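Local coordinates for MP-4 (Mucuna pruriens, PDB 5DSS), which belongs to the Kunitz-type protease inhibitor family and contributes indirectly to snake venom neutralization by stimulating antibodies that cross-react with venom, at residues K39-N44 / G163-L168. Sequence-based numbering, arbitrary orientation.
Sequences KTRNLN and GRRLGL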
loop_
_atom_site.group_PDB
_atom_site.type_symbol
_atom_site.label_atom_id
_atom_site.label_comp_id
_atom_site.label_asym_id
_atom_site.label_seq_id
_atom_site.Cartn_x
_atom_site.Cartn_y
_atom_site.Cartn_z
ATOM N N LYS A 39 5.854 0.332 -14.495
ATOM C CA LYS A 39 7.139 0.088 -15.034
ATOM C C LYS A 39 8.186 1.023 -14.330
ATOM O O LYS A 39 8.098 2.253 -14.277
ATOM C CB LYS A 39 7.087 0.100 -16.589
ATOM C CG LYS A 39 8.149 -0.725 -17.315
ATOM C CD LYS A 39 8.649 -0.085 -18.596
ATOM C CE LYS A 39 7.992 -0.652 -19.836
ATOM N NZ LYS A 39 8.578 -0.287 -21.136
ATOM N N THR A 40 9.142 0.354 -13.715
ATOM C CA THR A 40 10.278 1.018 -13.090
ATOM C C THR A 40 11.465 0.045 -13.125
ATOM O O THR A 40 11.285 -1.155 -12.905
ATOM C CB THR A 40 9.930 1.495 -11.660
ATOM O OG1 THR A 40 9.614 2.896 -11.684
ATOM C CG2 THR A 40 11.083 1.251 -10.689
ATOM N N ARG A 41 12.659 0.573 -13.400
ATOM C CA ARG A 41 13.906 -0.200 -13.519
ATOM C C ARG A 41 13.862 -1.203 -14.675
ATOM O O ARG A 41 13.192 -0.973 -15.682
ATOM C CB ARG A 41 14.288 -0.878 -12.197
ATOM C CG ARG A 41 15.784 -0.864 -11.918
ATOM C CD ARG A 41 16.054 -0.886 -10.424
ATOM N NE ARG A 41 16.915 0.222 -10.009
ATOM C CZ ARG A 41 16.949 1.419 -10.592
ATOM N NH1 ARG A 41 16.158 1.693 -11.627
ATOM N NH2 ARG A 41 17.776 2.351 -10.131
ATOM N N ASN A 42 14.583 -2.308 -14.547
ATOM C CA ASN A 42 14.526 -3.319 -15.589
ATOM C C ASN A 42 14.017 -4.726 -15.213
ATOM O O ASN A 42 13.109 -4.872 -14.381
ATOM C CB ASN A 42 15.721 -3.307 -16.524
ATOM C CG ASN A 42 15.500 -2.414 -17.734
ATOM O OD1 ASN A 42 14.665 -2.704 -18.593
ATOM N ND2 ASN A 42 16.254 -1.324 -17.811
ATOM N N LEU A 43 14.462 -5.723 -15.898
ATOM C CA LEU A 43 13.705 -6.926 -15.892
ATOM C C LEU A 43 13.313 -7.994 -14.854
ATOM O O LEU A 43 12.131 -8.146 -14.624
ATOM C CB LEU A 43 14.052 -7.604 -17.260
ATOM C CG LEU A 43 14.028 -9.078 -17.651
ATOM C CD1 LEU A 43 12.673 -9.334 -18.280
ATOM C CD2 LEU A 43 15.099 -9.204 -18.726
ATOM N N ASN A 44 14.162 -8.588 -14.044
ATOM C CA ASN A 44 13.546 -9.667 -13.245
ATOM C C ASN A 44 12.375 -9.110 -12.416
ATOM O O ASN A 44 12.238 -7.891 -12.285
ATOM C CB ASN A 44 14.503 -10.549 -12.452
ATOM C CG ASN A 44 14.798 -11.889 -13.118
ATOM O OD1 ASN A 44 14.452 -12.954 -12.605
ATOM N ND2 ASN A 44 15.400 -11.829 -14.310
ATOM N N GLY A 163 8.605 7.154 -11.725
ATOM C CA GLY A 163 7.270 7.229 -11.195
ATOM C C GLY A 163 7.587 7.478 -9.744
ATOM O O GLY A 163 8.543 8.181 -9.417
ATOM N N ARG A 164 6.800 6.872 -8.874
ATOM C CA ARG A 164 6.945 7.090 -7.474
ATOM C C ARG A 164 6.862 5.791 -6.673
ATOM O O ARG A 164 5.772 5.280 -6.400
ATOM C CB ARG A 164 5.826 7.996 -7.051
ATOM C CG ARG A 164 6.248 9.120 -6.154
ATOM C CD ARG A 164 5.004 9.928 -5.950
ATOM N NE ARG A 164 5.332 11.310 -5.694
ATOM C CZ ARG A 164 4.921 12.303 -6.459
ATOM N NH1 ARG A 164 4.160 12.028 -7.522
ATOM N NH2 ARG A 164 5.246 13.556 -6.127
ATOM N N ARG A 165 8.021 5.264 -6.288
ATOM C CA ARG A 165 8.082 4.030 -5.516
ATOM C C ARG A 165 7.671 4.365 -4.092
ATOM O O ARG A 165 8.254 5.252 -3.459
ATOM C CB ARG A 165 9.533 3.461 -5.500
ATOM C CG ARG A 165 10.061 3.236 -6.927
ATOM C CD ARG A 165 11.566 3.209 -7.110
ATOM N NE ARG A 165 12.116 1.903 -6.758
ATOM C CZ ARG A 165 13.322 1.445 -7.123
ATOM N NH1 ARG A 165 14.144 2.182 -7.874
ATOM N NH2 ARG A 165 13.712 0.232 -6.740
ATOM N N LEU A 166 6.644 3.695 -3.589
ATOM C CA LEU A 166 6.312 3.865 -2.195
ATOM C C LEU A 166 7.452 3.443 -1.279
ATOM O O LEU A 166 8.363 2.741 -1.708
ATOM C CB LEU A 166 5.078 3.052 -1.849
ATOM C CG LEU A 166 3.708 3.604 -2.209
ATOM C CD1 LEU A 166 2.656 2.613 -1.719
ATOM C CD2 LEU A 166 3.532 4.972 -1.573
ATOM N N GLY A 167 7.392 3.845 -0.009
ATOM C CA GLY A 167 8.447 3.506 0.918
ATOM C C GLY A 167 8.018 3.860 2.311
ATOM O O GLY A 167 6.962 4.456 2.478
ATOM N N LEU A 168 8.834 3.486 3.304
ATOM C CA LEU A 168 8.581 3.817 4.703
ATOM C C LEU A 168 9.306 5.104 5.129
ATOM O O LEU A 168 10.506 5.099 5.385
ATOM C CB LEU A 168 9.023 2.673 5.598
ATOM C CG LEU A 168 8.498 1.249 5.413
ATOM C CD1 LEU A 168 8.644 0.548 6.754
ATOM C CD2 LEU A 168 7.060 1.174 4.927
#
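T40 and G163 are the nearest pair of CA atoms, 7.2 Å apart, between the irregular segment 39-44 and segment 163-168, which carries the weakly bonded strand 164-167; this is too far for the two chains to pair as strands. Glycine suits G163 because its phi of 162° is rarely adopted by residues with a CB. The CB of T40 points at the strand, and its methyl CG2 rests over one face of the R165 guanidinium, displaced towards the rim, 4.1 Å from R165 CD. Threonine fits here because its branched CB offers a methyl to this flat group. The long, flexible chain of R165 spans the gap between backbones, and its bend at chi3 (81°) carries NH1 over the centre of one face of the R41 guanidinium, 4.0 Å from R41 CZ. The two planes stand 69° apart. Such closeness of like charges would be expected to cost energy; R41 is long enough also to reach E162 in a weak ion pair that probably offsets part of it. Consistent with the β-trefoil of Kunitz-type inhibitors, whose short strands are joined by long irregular loops, T40 also packs on L50, joining the loop after strand 35-37 to the sheet containing strands 49-51 and 164-167.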